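Local coordinates for Poly(A) RNA polymerase GLD2 (PDB 6LBK), which probably adds adenosine monophosphate units from ATP to the 3' ends of selected cytoplasmic mRNAs and microRNAs, with magnesium or manganese as cofactor, at residues 132-137 and 176-181; 226-231 and 336-341; 240-245 and 276-281. The protein carries 1 engineered substitution. All coordinates share one frame; numbering follows the deposited sequence.

Contact 1. Residues 132-137 and 176-181; sequences RHILTL and LNVNNT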
ATOM      1  N   ARG A 132       5.564   7.953 -21.608  1.00 97.05           N
ATOM      2  CA  ARG A 132       4.248   8.012 -22.242  1.00102.01           C
ATOM      3  C   ARG A 132       4.246   7.345 -23.609  1.00102.92           C
ATOM      4  O   ARG A 132       3.271   6.669 -23.954  1.00105.36           O
ATOM      5  CB  ARG A 132       3.687   9.439 -22.346  1.00114.54           C
ATOM      6  CG  ARG A 132       3.256  10.077 -21.015  1.00117.74           C
ATOM      7  CD  ARG A 132       2.217  11.190 -21.253  1.00125.46           C
ATOM      8  NE  ARG A 132       2.736  12.463 -21.747  1.00135.55           N
ATOM      9  CZ  ARG A 132       1.964  13.462 -22.174  1.00140.34           C
ATOM     10  NH1 ARG A 132       0.644  13.321 -22.184  1.00140.76           N
ATOM     11  NH2 ARG A 132       2.503  14.600 -22.597  1.00144.40           N
ATOM     12  N   HIS A 133       5.303   7.533 -24.418  1.00106.91           N
ATOM     13  CA  HIS A 133       5.322   6.866 -25.722  1.00107.01           C
ATOM     14  C   HIS A 133       5.256   5.353 -25.562  1.00 89.36           C
ATOM     15  O   HIS A 133       4.506   4.667 -26.271  1.00 85.50           O
ATOM     16  CB  HIS A 133       6.601   7.208 -26.495  1.00120.37           C
ATOM     17  CG  HIS A 133       6.542   8.482 -27.277  1.00136.66           C
ATOM     18  ND1 HIS A 133       7.466   8.788 -28.253  1.00143.52           N
ATOM     19  CD2 HIS A 133       5.695   9.536 -27.215  1.00143.28           C
ATOM     20  CE1 HIS A 133       7.183   9.970 -28.771  1.00149.64           C
ATOM     21  NE2 HIS A 133       6.115  10.447 -28.158  1.00149.75           N
ATOM     22  N   ILE A 134       6.001   4.820 -24.597  1.00 80.70           N
ATOM     23  CA  ILE A 134       5.970   3.386 -24.338  1.00 82.67           C
ATOM     24  C   ILE A 134       4.614   2.946 -23.805  1.00 86.77           C
ATOM     25  O   ILE A 134       4.106   1.895 -24.206  1.00 92.33           O
ATOM     26  CB  ILE A 134       7.116   2.982 -23.402  1.00 79.31           C
ATOM     27  CG1 ILE A 134       8.455   3.360 -24.034  1.00 78.05           C
ATOM     28  CG2 ILE A 134       7.033   1.502 -23.062  1.00 82.08           C
ATOM     29  CD1 ILE A 134       9.509   3.615 -22.990  1.00 86.22           C
ATOM     30  N   LEU A 135       4.025   3.692 -22.859  1.00 78.32           N
ATOM     31  CA  LEU A 135       2.740   3.255 -22.321  1.00 73.59           C
ATOM     32  C   LEU A 135       1.675   3.241 -23.403  1.00 81.51           C
ATOM     33  O   LEU A 135       0.854   2.316 -23.470  1.00 85.20           O
ATOM     34  CB  LEU A 135       2.295   4.141 -21.163  1.00 75.15           C
ATOM     35  CG  LEU A 135       1.139   3.524 -20.373  1.00 70.98           C
ATOM     36  CD1 LEU A 135       1.506   2.159 -19.884  1.00 66.79           C
ATOM     37  CD2 LEU A 135       0.799   4.398 -19.195  1.00 75.22           C
ATOM     38  N   THR A 136       1.694   4.227 -24.296  1.00 92.74           N
ATOM     39  CA  THR A 136       0.685   4.220 -25.342  1.00101.16           C
ATOM     40  C   THR A 136       0.955   3.097 -26.349  1.00105.00           C
ATOM     41  O   THR A 136       0.005   2.473 -26.841  1.00111.69           O
ATOM     42  CB  THR A 136       0.572   5.606 -25.992  1.00107.15           C
ATOM     43  OG1 THR A 136      -0.412   5.577 -27.034  1.00116.24           O
ATOM     44  CG2 THR A 136       1.881   6.087 -26.557  1.00109.58           C
ATOM     45  N   LEU A 137       2.235   2.800 -26.655  1.00101.05           N
ATOM     46  CA  LEU A 137       2.544   1.654 -27.523  1.00 94.27           C
ATOM     47  C   LEU A 137       2.090   0.336 -26.898  1.00 85.45           C
ATOM     48  O   LEU A 137       1.482  -0.511 -27.568  1.00 86.64           O
ATOM     49  CB  LEU A 137       4.041   1.597 -27.847  1.00 87.75           C
ATOM     50  CG  LEU A 137       4.428   2.134 -29.233  1.00 89.74           C
ATOM     51  CD1 LEU A 137       5.937   2.226 -29.393  1.00 96.53           C
ATOM     52  CD2 LEU A 137       3.826   1.273 -30.335  1.00 78.78           C
ATOM     53  N   LEU A 176      -0.745  -1.136 -15.071  1.00 56.52           N
ATOM     54  CA  LEU A 176       0.623  -1.184 -15.555  1.00 55.67           C
ATOM     55  C   LEU A 176       1.120   0.236 -15.761  1.00 57.96           C
ATOM     56  O   LEU A 176       0.428   1.048 -16.380  1.00 64.28           O
ATOM     57  CB  LEU A 176       0.699  -1.992 -16.861  1.00 57.35           C
ATOM     58  CG  LEU A 176       2.083  -2.206 -17.471  1.00 58.82           C
ATOM     59  CD1 LEU A 176       2.105  -3.535 -18.188  1.00 65.98           C
ATOM     60  CD2 LEU A 176       2.434  -1.094 -18.444  1.00 67.34           C
ATOM     61  N   ASN A 177       2.302   0.538 -15.234  1.00 56.06           N
ATOM     62  CA  ASN A 177       2.950   1.813 -15.501  1.00 57.18           C
ATOM     63  C   ASN A 177       4.300   1.542 -16.137  1.00 55.34           C
ATOM     64  O   ASN A 177       4.768   0.403 -16.180  1.00 56.72           O
ATOM     65  CB  ASN A 177       3.094   2.665 -14.230  1.00 52.79           C
ATOM     66  CG  ASN A 177       4.109   2.111 -13.266  1.00 65.15           C
ATOM     67  OD1 ASN A 177       5.314   2.127 -13.528  1.00 61.46           O
ATOM     68  ND2 ASN A 177       3.627   1.618 -12.121  1.00 76.61           N
ATOM     69  N   VAL A 178       4.941   2.600 -16.625  1.00 64.33           N
ATOM     70  CA  VAL A 178       6.231   2.468 -17.291  1.00 70.22           C
ATOM     71  C   VAL A 178       7.293   3.203 -16.498  1.00 68.14           C
ATOM     72  O   VAL A 178       7.215   4.426 -16.331  1.00 70.17           O
ATOM     73  CB  VAL A 178       6.204   2.986 -18.730  1.00 69.19           C
ATOM     74  CG1 VAL A 178       7.554   2.756 -19.335  1.00 74.45           C
ATOM     75  CG2 VAL A 178       5.160   2.265 -19.497  1.00 69.88           C
ATOM     76  N   ASN A 179       8.277   2.446 -16.009  1.00 62.22           N
ATOM     77  CA  ASN A 179       9.533   2.957 -15.481  1.00 59.82           C
ATOM     78  C   ASN A 179       9.397   3.658 -14.141  1.00 76.09           C
ATOM     79  O   ASN A 179      10.327   4.355 -13.715  1.00 79.41           O
ATOM     80  CB  ASN A 179      10.224   3.872 -16.491  1.00 58.91           C
ATOM     81  CG  ASN A 179      10.964   3.086 -17.529  1.00 67.99           C
ATOM     82  OD1 ASN A 179      11.674   2.131 -17.205  1.00 73.27           O
ATOM     83  ND2 ASN A 179      10.737   3.410 -18.782  1.00 64.51           N
ATOM     84  N   ASN A 180       8.282   3.485 -13.435  1.00 78.56           N
ATOM     85  CA  ASN A 180       8.203   4.024 -12.078  1.00 81.62           C
ATOM     86  C   ASN A 180       8.882   3.049 -11.119  1.00 79.14           C
ATOM     87  O   ASN A 180       8.246   2.281 -10.393  1.00 84.27           O
ATOM     88  CB  ASN A 180       6.779   4.313 -11.650  1.00 75.00           C
ATOM     89  CG  ASN A 180       6.749   5.059 -10.351  1.00 76.82           C
ATOM     90  OD1 ASN A 180       7.492   6.018 -10.176  1.00 85.04           O
ATOM     91  ND2 ASN A 180       5.939   4.602  -9.415  1.00 71.79           N
ATOM     92  N   THR A 181      10.214   3.070 -11.143  1.00 80.31           N
ATOM     93  CA  THR A 181      11.000   2.068 -10.441  1.00 76.53           C
ATOM     94  C   THR A 181      10.907   2.190  -8.925  1.00 75.54           C
ATOM     95  O   THR A 181      11.115   1.186  -8.231  1.00 77.84           O
ATOM     96  CB  THR A 181      12.451   2.164 -10.902  1.00 82.39           C
ATOM     97  OG1 THR A 181      12.921   3.508 -10.721  1.00 89.17           O
ATOM     98  CG2 THR A 181      12.534   1.809 -12.364  1.00 78.80           C
TER
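Val178 sets its two methyl groups against two successive residues of the helix, CG1 chiefly against Ile134 and CG2 chiefly against Leu135. A chi1 of -178° turns CG1 away from the backbone N and leaves CG2 beside it. The Ile134 and Val178 side chains cross at about a right angle, and the short branch of the isoleucine does the touching: Ile134 CG2 lies 4.0 Å from Val178 CG1 and almost as close to Val178 CG2. Leu135 approaches differently. Its side chain slides past Val178 in the opposite direction, bringing Leu135 CD1 to 3.7 Å from Val178 CG2, while its CB rests near the same methyl. That CD1 also reaches along the strand to Leu176, whose CD2 is 3.7 Å from Leu135 CD1, again with the two chains running past each other in opposite senses. This is helix-on-sheet packing in the nucleotidyltransferase palm: helix 128-144 lies on strand 172-178 in a roughly antiparallel sense, with segment axes 8.1 Å apart and at 146°. Strand 172-178 pairs with strand 110-116, which carries Asp111, probably a metal ligand by comparison with relatives; the Leu176 side chain is about 8 Å from that of Asp111. Leu114 and Val116 of strand 110-116 also touch Ile134. Just after strand 172-178, Asn179 OD1 accepts a hydrogen bond from the backbone N of Val116, while Ile134 CD1 comes within 4.4 Å of Asn179 ND2.

Contact 2. Residues 226-231 and 336-341; sequences SYSLVL and NTARAV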
ATOM      1  N   SER A 226      -3.907   3.772  -0.704  1.00 54.05           N
ATOM      2  CA  SER A 226      -3.558   2.600   0.085  1.00 45.72           C
ATOM      3  C   SER A 226      -2.150   2.730   0.633  1.00 51.25           C
ATOM      4  O   SER A 226      -1.881   2.346   1.778  1.00 51.41           O
ATOM      5  CB  SER A 226      -3.669   1.350  -0.773  1.00 52.28           C
ATOM      6  OG  SER A 226      -5.020   0.945  -0.895  1.00 67.87           O
ATOM      7  N   TYR A 227      -1.237   3.270  -0.185  1.00 56.53           N
ATOM      8  CA  TYR A 227       0.145   3.461   0.243  1.00 53.41           C
ATOM      9  C   TYR A 227       0.231   4.464   1.386  1.00 49.98           C
ATOM     10  O   TYR A 227       1.014   4.273   2.326  1.00 55.08           O
ATOM     11  CB  TYR A 227       0.993   3.909  -0.943  1.00 42.27           C
ATOM     12  CG  TYR A 227       2.497   3.920  -0.741  1.00 41.99           C
ATOM     13  CD1 TYR A 227       3.135   2.929  -0.000  1.00 37.33           C
ATOM     14  CD2 TYR A 227       3.290   4.904  -1.344  1.00 50.34           C
ATOM     15  CE1 TYR A 227       4.527   2.927   0.157  1.00 50.86           C
ATOM     16  CE2 TYR A 227       4.676   4.913  -1.194  1.00 52.92           C
ATOM     17  CZ  TYR A 227       5.291   3.911  -0.443  1.00 52.37           C
ATOM     18  OH  TYR A 227       6.670   3.903  -0.304  1.00 50.67           O
ATOM     19  N   SER A 228      -0.556   5.544   1.321  1.00 52.31           N
ATOM     20  CA  SER A 228      -0.585   6.491   2.432  1.00 47.68           C
ATOM     21  C   SER A 228      -1.019   5.805   3.711  1.00 48.83           C
ATOM     22  O   SER A 228      -0.381   5.956   4.756  1.00 55.70           O
ATOM     23  CB  SER A 228      -1.528   7.639   2.123  1.00 47.58           C
ATOM     24  OG  SER A 228      -0.993   8.442   1.095  1.00 60.01           O
ATOM     25  N   LEU A 229      -2.093   5.016   3.639  1.00 50.09           N
ATOM     26  CA  LEU A 229      -2.578   4.307   4.820  1.00 44.91           C
ATOM     27  C   LEU A 229      -1.522   3.365   5.371  1.00 47.44           C
ATOM     28  O   LEU A 229      -1.315   3.304   6.582  1.00 61.52           O
ATOM     29  CB  LEU A 229      -3.840   3.520   4.497  1.00 44.96           C
ATOM     30  CG  LEU A 229      -5.207   4.125   4.686  1.00 48.46           C
ATOM     31  CD1 LEU A 229      -6.149   3.074   4.224  1.00 45.14           C
ATOM     32  CD2 LEU A 229      -5.442   4.445   6.156  1.00 54.17           C
ATOM     33  N   VAL A 230      -0.941   2.534   4.508  1.00 41.24           N
ATOM     34  CA  VAL A 230       0.090   1.590   4.931  1.00 34.78           C
ATOM     35  C   VAL A 230       1.200   2.322   5.632  1.00 35.04           C
ATOM     36  O   VAL A 230       1.719   1.860   6.646  1.00 56.69           O
ATOM     37  CB  VAL A 230       0.633   0.776   3.732  1.00 47.37           C
ATOM     38  CG1 VAL A 230       1.750  -0.127   4.196  1.00 36.26           C
ATOM     39  CG2 VAL A 230      -0.472  -0.072   3.126  1.00 45.66           C
ATOM     40  N   LEU A 231       1.604   3.458   5.097  1.00 46.31           N
ATOM     41  CA  LEU A 231       2.658   4.233   5.739  1.00 51.32           C
ATOM     42  C   LEU A 231       2.171   4.801   7.055  1.00 51.03           C
ATOM     43  O   LEU A 231       2.962   4.968   7.977  1.00 61.75           O
ATOM     44  CB  LEU A 231       3.142   5.356   4.803  1.00 60.44           C
ATOM     45  CG  LEU A 231       3.902   5.007   3.503  1.00 56.17           C
ATOM     46  CD1 LEU A 231       4.354   6.261   2.732  1.00 53.26           C
ATOM     47  CD2 LEU A 231       5.097   4.099   3.733  1.00 58.77           C
ATOM     48  N   ASN A 336       4.897  13.860  -1.315  1.00 83.34           N
ATOM     49  CA  ASN A 336       3.699  13.660  -0.502  1.00 80.18           C
ATOM     50  C   ASN A 336       2.820  12.578  -1.124  1.00 88.24           C
ATOM     51  O   ASN A 336       2.265  12.780  -2.209  1.00 89.97           O
ATOM     52  CB  ASN A 336       2.915  14.962  -0.372  1.00 84.48           C
ATOM     53  CG  ASN A 336       1.703  14.824   0.531  1.00 84.87           C
ATOM     54  OD1 ASN A 336       1.572  13.852   1.279  1.00 80.37           O
ATOM     55  ND2 ASN A 336       0.811  15.804   0.476  1.00 89.36           N
ATOM     56  N   THR A 337       2.687  11.427  -0.440  1.00 78.62           N
ATOM     57  CA  THR A 337       1.862  10.348  -0.970  1.00 65.81           C
ATOM     58  C   THR A 337       0.375  10.661  -0.887  1.00 70.48           C
ATOM     59  O   THR A 337      -0.410  10.162  -1.712  1.00 65.86           O
ATOM     60  CB  THR A 337       2.138   9.053  -0.216  1.00 65.03           C
ATOM     61  OG1 THR A 337       1.635   9.194   1.123  1.00 74.01           O
ATOM     62  CG2 THR A 337       3.623   8.730  -0.203  1.00 62.66           C
ATOM     63  N   ALA A 338      -0.039  11.462   0.096  1.00 70.23           N
ATOM     64  CA  ALA A 338      -1.434  11.847   0.261  1.00 67.52           C
ATOM     65  C   ALA A 338      -1.747  13.134  -0.483  1.00 72.84           C
ATOM     66  O   ALA A 338      -2.757  13.790  -0.193  1.00 80.44           O
ATOM     67  CB  ALA A 338      -1.787  11.997   1.742  1.00 67.38           C
ATOM     68  N   ARG A 339      -0.891  13.497  -1.433  1.00 75.43           N
ATOM     69  CA  ARG A 339      -1.075  14.681  -2.258  1.00 87.21           C
ATOM     70  C   ARG A 339      -2.455  14.733  -2.894  1.00 85.70           C
ATOM     71  O   ARG A 339      -2.919  15.820  -3.245  1.00 91.50           O
ATOM     72  CB  ARG A 339       0.016  14.696  -3.326  1.00102.69           C
ATOM     73  CG  ARG A 339       0.059  15.903  -4.240  1.00130.61           C
ATOM     74  CD  ARG A 339       1.313  15.866  -5.140  1.00144.00           C
ATOM     75  NE  ARG A 339       2.509  16.421  -4.501  1.00144.05           N
ATOM     76  CZ  ARG A 339       3.671  15.783  -4.370  1.00135.24           C
ATOM     77  NH1 ARG A 339       3.818  14.552  -4.846  1.00129.63           N
ATOM     78  NH2 ARG A 339       4.694  16.382  -3.766  1.00129.79           N
ATOM     79  N   ALA A 340      -3.118  13.581  -3.050  1.00 81.99           N
ATOM     80  CA  ALA A 340      -4.450  13.526  -3.637  1.00 85.71           C
ATOM     81  C   ALA A 340      -5.520  14.144  -2.747  1.00 93.13           C
ATOM     82  O   ALA A 340      -6.618  14.428  -3.233  1.00103.31           O
ATOM     83  CB  ALA A 340      -4.824  12.072  -3.934  1.00 84.68           C
ATOM     84  N   VAL A 341      -5.256  14.329  -1.458  1.00 87.97           N
ATOM     85  CA  VAL A 341      -6.237  14.927  -0.556  1.00 88.07           C
ATOM     86  C   VAL A 341      -6.042  16.438  -0.623  1.00100.09           C
ATOM     87  O   VAL A 341      -5.217  17.010   0.091  1.00105.79           O
ATOM     88  CB  VAL A 341      -6.101  14.399   0.863  1.00 78.95           C
ATOM     89  CG1 VAL A 341      -7.171  15.031   1.738  1.00 83.99           C
ATOM     90  CG2 VAL A 341      -6.172  12.885   0.875  1.00 71.40           C
TER
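The Tyr227 ring meets the methyl group of Thr337 obliquely, with Tyr227 CD2 4.0 Å from Thr337 CG2, and the two side chains cross at about a right angle. One face of the ring is covered from within the helix: Leu231 CD1 sits over its centre, 4.0 Å above the plane. Asn186 and Leu190 of helix 182-194 also touch this side chain, and its hydroxyl is hydrogen-bonded to Glu330. On the loop, the flat amide of Asn336 is held by several bonds. Its OD1 accepts from the backbone N of Ala338 in an Asx turn, with the donor well above the carbonyl plane, and from the N of Val328; its ND2 donates to the carbonyl of Ile326. Thr337, inside this turn, points its side chain to helix 226-239. Thr337 OG1 falls between backbone N and carbonyl carbon (chi1 69°), leaving CG2 anti to the carbonyl carbon. One branch therefore serves polar and the other apolar neighbours: Thr337 OG1 lies 2.7 Å from Ser228 OG in a hydrogen bond, and Thr337 CG2 lies 3.9 Å from Leu231 CD1. With a valine here the hydroxyl is gone, and Ser228 OG would probably lose its mate across the contact and be held less firmly. Ala338 CB lies 3.7 Å from Ser228 OG. The contact joins the start of helix 226-239 to the loop after strand 328-329 of the PAP-associated region, where Thr337 pairs by backbone with Val328; the Tyr227 side chain is about 9 Å from that of Asp111. Ser228 OG, in a buried residue, is thus gripped by two hydroxyls, Thr337 OG1 across the contact and Ser225 OG just before its own segment, beside an apolar patch.

Contact 3. Residues 240-245 and 276-281; sequences LPEPIL and LSKNES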
ATOM      1  N   LEU A 240       4.958   4.089  18.862  1.00 76.86           N
ATOM      2  CA  LEU A 240       4.386   3.689  20.138  1.00 71.36           C
ATOM      3  C   LEU A 240       5.437   3.821  21.231  1.00 86.54           C
ATOM      4  O   LEU A 240       6.639   3.754  20.953  1.00 94.33           O
ATOM      5  CB  LEU A 240       3.840   2.258  20.092  1.00 70.87           C
ATOM      6  CG  LEU A 240       2.514   2.070  19.324  1.00 70.66           C
ATOM      7  CD1 LEU A 240       2.094   0.590  19.159  1.00 61.28           C
ATOM      8  CD2 LEU A 240       1.403   2.883  19.978  1.00 62.25           C
ATOM      9  N   PRO A 241       5.002   4.080  22.476  1.00 94.51           N
ATOM     10  CA  PRO A 241       5.950   4.166  23.603  1.00 97.57           C
ATOM     11  C   PRO A 241       6.959   3.031  23.676  1.00105.72           C
ATOM     12  O   PRO A 241       8.155   3.279  23.861  1.00122.63           O
ATOM     13  CB  PRO A 241       5.005   4.160  24.808  1.00103.63           C
ATOM     14  CG  PRO A 241       3.764   4.798  24.296  1.00 94.53           C
ATOM     15  CD  PRO A 241       3.608   4.316  22.908  1.00 90.68           C
ATOM     16  N   GLU A 242       6.507   1.789  23.530  1.00101.31           N
ATOM     17  CA  GLU A 242       7.386   0.638  23.359  1.00108.42           C
ATOM     18  C   GLU A 242       7.155   0.133  21.942  1.00104.88           C
ATOM     19  O   GLU A 242       6.236  -0.664  21.709  1.00 91.95           O
ATOM     20  CB  GLU A 242       7.081  -0.447  24.395  1.00117.23           C
ATOM     21  CG  GLU A 242       7.314   0.015  25.846  1.00135.14           C
ATOM     22  CD  GLU A 242       7.546  -1.133  26.820  1.00150.46           C
ATOM     23  OE1 GLU A 242       7.092  -2.258  26.522  1.00151.66           O
ATOM     24  OE2 GLU A 242       8.210  -0.921  27.864  1.00158.80           O
ATOM     25  N   PRO A 243       7.974   0.534  20.975  1.00110.87           N
ATOM     26  CA  PRO A 243       7.545   0.473  19.570  1.00108.99           C
ATOM     27  C   PRO A 243       7.465  -0.949  19.042  1.00112.05           C
ATOM     28  O   PRO A 243       8.222  -1.833  19.445  1.00124.99           O
ATOM     29  CB  PRO A 243       8.626   1.279  18.841  1.00112.59           C
ATOM     30  CG  PRO A 243       9.832   1.128  19.708  1.00121.19           C
ATOM     31  CD  PRO A 243       9.376   0.978  21.118  1.00121.52           C
ATOM     32  N   ILE A 244       6.520  -1.150  18.122  1.00101.22           N
ATOM     33  CA  ILE A 244       6.328  -2.429  17.443  1.00 93.54           C
ATOM     34  C   ILE A 244       7.153  -2.571  16.155  1.00 86.37           C
ATOM     35  O   ILE A 244       7.468  -3.705  15.750  1.00 87.23           O
ATOM     36  CB  ILE A 244       4.821  -2.612  17.142  1.00 79.53           C
ATOM     37  CG1 ILE A 244       4.043  -2.978  18.389  1.00 72.96           C
ATOM     38  CG2 ILE A 244       4.547  -3.602  16.014  1.00 81.13           C
ATOM     39  CD1 ILE A 244       2.564  -3.085  18.127  1.00 71.79           C
ATOM     40  N   LEU A 245       7.585  -1.464  15.548  1.00 76.01           N
ATOM     41  CA  LEU A 245       8.414  -1.544  14.346  1.00 82.59           C
ATOM     42  C   LEU A 245       9.541  -0.522  14.461  1.00 93.82           C
ATOM     43  O   LEU A 245       9.319   0.610  14.924  1.00 98.48           O
ATOM     44  CB  LEU A 245       7.615  -1.315  13.044  1.00 67.57           C
ATOM     45  CG  LEU A 245       6.673  -2.445  12.582  1.00 60.78           C
ATOM     46  CD1 LEU A 245       5.977  -2.116  11.260  1.00 53.42           C
ATOM     47  CD2 LEU A 245       7.380  -3.826  12.516  1.00 64.22           C
ATOM     48  N   LEU A 276      11.550  -8.253  17.550  1.00128.67           N
ATOM     49  CA  LEU A 276      10.909  -8.552  18.821  1.00129.84           C
ATOM     50  C   LEU A 276      10.766  -7.241  19.581  1.00119.50           C
ATOM     51  O   LEU A 276      11.765  -6.581  19.876  1.00124.24           O
ATOM     52  CB  LEU A 276      11.729  -9.573  19.607  1.00145.18           C
ATOM     53  CG  LEU A 276      11.977 -10.885  18.853  1.00152.14           C
ATOM     54  CD1 LEU A 276      12.889 -11.838  19.640  1.00160.70           C
ATOM     55  CD2 LEU A 276      10.650 -11.556  18.500  1.00150.62           C
ATOM     56  N   SER A 277       9.534  -6.860  19.882  1.00108.68           N
ATOM     57  CA  SER A 277       9.233  -5.600  20.543  1.00100.26           C
ATOM     58  C   SER A 277       8.667  -5.863  21.932  1.00101.05           C
ATOM     59  O   SER A 277       8.174  -6.955  22.223  1.00102.50           O
ATOM     60  CB  SER A 277       8.247  -4.773  19.722  1.00 92.01           C
ATOM     61  OG  SER A 277       6.966  -5.368  19.707  1.00 87.96           O
ATOM     62  N   LYS A 278       8.800  -4.867  22.819  1.00103.08           N
ATOM     63  CA  LYS A 278       8.292  -5.032  24.175  1.00107.65           C
ATOM     64  C   LYS A 278       6.778  -4.857  24.275  1.00112.33           C
ATOM     65  O   LYS A 278       6.184  -5.310  25.261  1.00115.51           O
ATOM     66  CB  LYS A 278       8.983  -4.045  25.126  1.00114.82           C
ATOM     67  CG  LYS A 278      10.505  -4.122  25.186  1.00121.98           C
ATOM     68  CD  LYS A 278      11.070  -3.131  26.208  1.00126.04           C
ATOM     69  CE  LYS A 278      12.599  -3.101  26.175  1.00133.61           C
ATOM     70  NZ  LYS A 278      13.177  -2.179  27.196  1.00135.63           N
ATOM     71  N   ASN A 279       6.142  -4.219  23.292  1.00114.71           N
ATOM     72  CA  ASN A 279       4.713  -3.903  23.372  1.00110.77           C
ATOM     73  C   ASN A 279       3.859  -5.167  23.318  1.00106.23           C
ATOM     74  O   ASN A 279       3.934  -5.924  22.342  1.00 89.67           O
ATOM     75  CB  ASN A 279       4.304  -2.972  22.240  1.00 99.09           C
ATOM     76  CG  ASN A 279       2.824  -2.677  22.257  1.00 96.64           C
ATOM     77  OD1 ASN A 279       2.035  -3.467  21.757  1.00 92.77           O
ATOM     78  ND2 ASN A 279       2.438  -1.535  22.814  1.00101.86           N
ATOM     79  N   GLU A 280       2.990  -5.357  24.321  1.00100.67           N
ATOM     80  CA  GLU A 280       2.064  -6.485  24.338  1.00 97.41           C
ATOM     81  C   GLU A 280       0.636  -6.121  23.915  1.00 96.99           C
ATOM     82  O   GLU A 280      -0.270  -6.934  24.118  1.00104.71           O
ATOM     83  CB  GLU A 280       2.018  -7.119  25.731  1.00101.19           C
ATOM     84  CG  GLU A 280       3.343  -7.613  26.300  1.00112.37           C
ATOM     85  CD  GLU A 280       3.166  -8.369  27.610  1.00129.36           C
ATOM     86  OE1 GLU A 280       2.199  -8.077  28.352  1.00130.60           O
ATOM     87  OE2 GLU A 280       3.992  -9.259  27.903  1.00137.82           O
ATOM     88  N   SER A 281       0.411  -4.960  23.292  1.00 89.29           N
ATOM     89  CA  SER A 281      -0.945  -4.618  22.859  1.00 89.95           C
ATOM     90  C   SER A 281      -1.466  -5.646  21.859  1.00 97.00           C
ATOM     91  O   SER A 281      -0.798  -5.951  20.865  1.00106.19           O
ATOM     92  CB  SER A 281      -0.970  -3.228  22.204  1.00 86.08           C
ATOM     93  OG  SER A 281      -0.334  -2.225  22.976  1.00 83.58           O
TER
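Glu242 and Lys278 cross at about a right angle, the carboxylate lying against the aliphatic part of the lysine and not against its amine. Both chains leave the backbone with CG anti to the carbonyl carbon (chi1 -62° for Glu242) and stay extended beyond it, which puts Glu242 OE1 close to Lys278 CB, at 3.0 Å. The lysine continues past the carboxylate, and Lys278 NZ ends 5.2 Å from Glu242 OE2: the opposite charges may attract, but form no salt bridge. Asn279 turns inward, its CG anti to the backbone N (chi1 177°), and its amide meets Ile244 obliquely, with Asn279 OD1 3.7 Å from Ile244 CD1. The two segments are surface loops, one leaving helix 226-239 and the other leading into helix 283-297, and their packing places the C-terminal end of the first helix next to the start of the second. Leu286 of the latter helix touches both Leu240 and Ile244. An Asx turn fixes the asparagine: the backbone N of Ser281 donates to Asn279 OD1 over 2.7 Å, from above the carbonyl plane, and Asn279 ND2 donates to Ser281 OG close to its own amide plane. Glu242 O lies 3.1 Å from Asn279 CB. At Ser277 a chi1 of 69° puts OG between backbone N and carbonyl carbon, with Ser277 CB 3.0 Å from Pro243 O. Arg199 hydrogen-bonds the carbonyls of Asn279 and Ser281.

Contacts 1 and 2 are buried, whereas contact 3 lies at the surface, on the other side of the chain's centre from contact 1. Contacts 2 and 3 are connected through helix 226-239: it supplies one side of contact 2 from its first turns, and the loop that leaves its end supplies one side of contact 3. Contact 1 belongs to the palm, where a helix backs the sheet, and its chemistry is almost wholly aliphatic. Nearer the middle of the molecule, contact 2 mixes a hydroxyl pair with ring and methyl packing. Contact 3 joins loop to loop without a hydrogen bond between its segments, and a glutamate and a lysine cross at its exposed side.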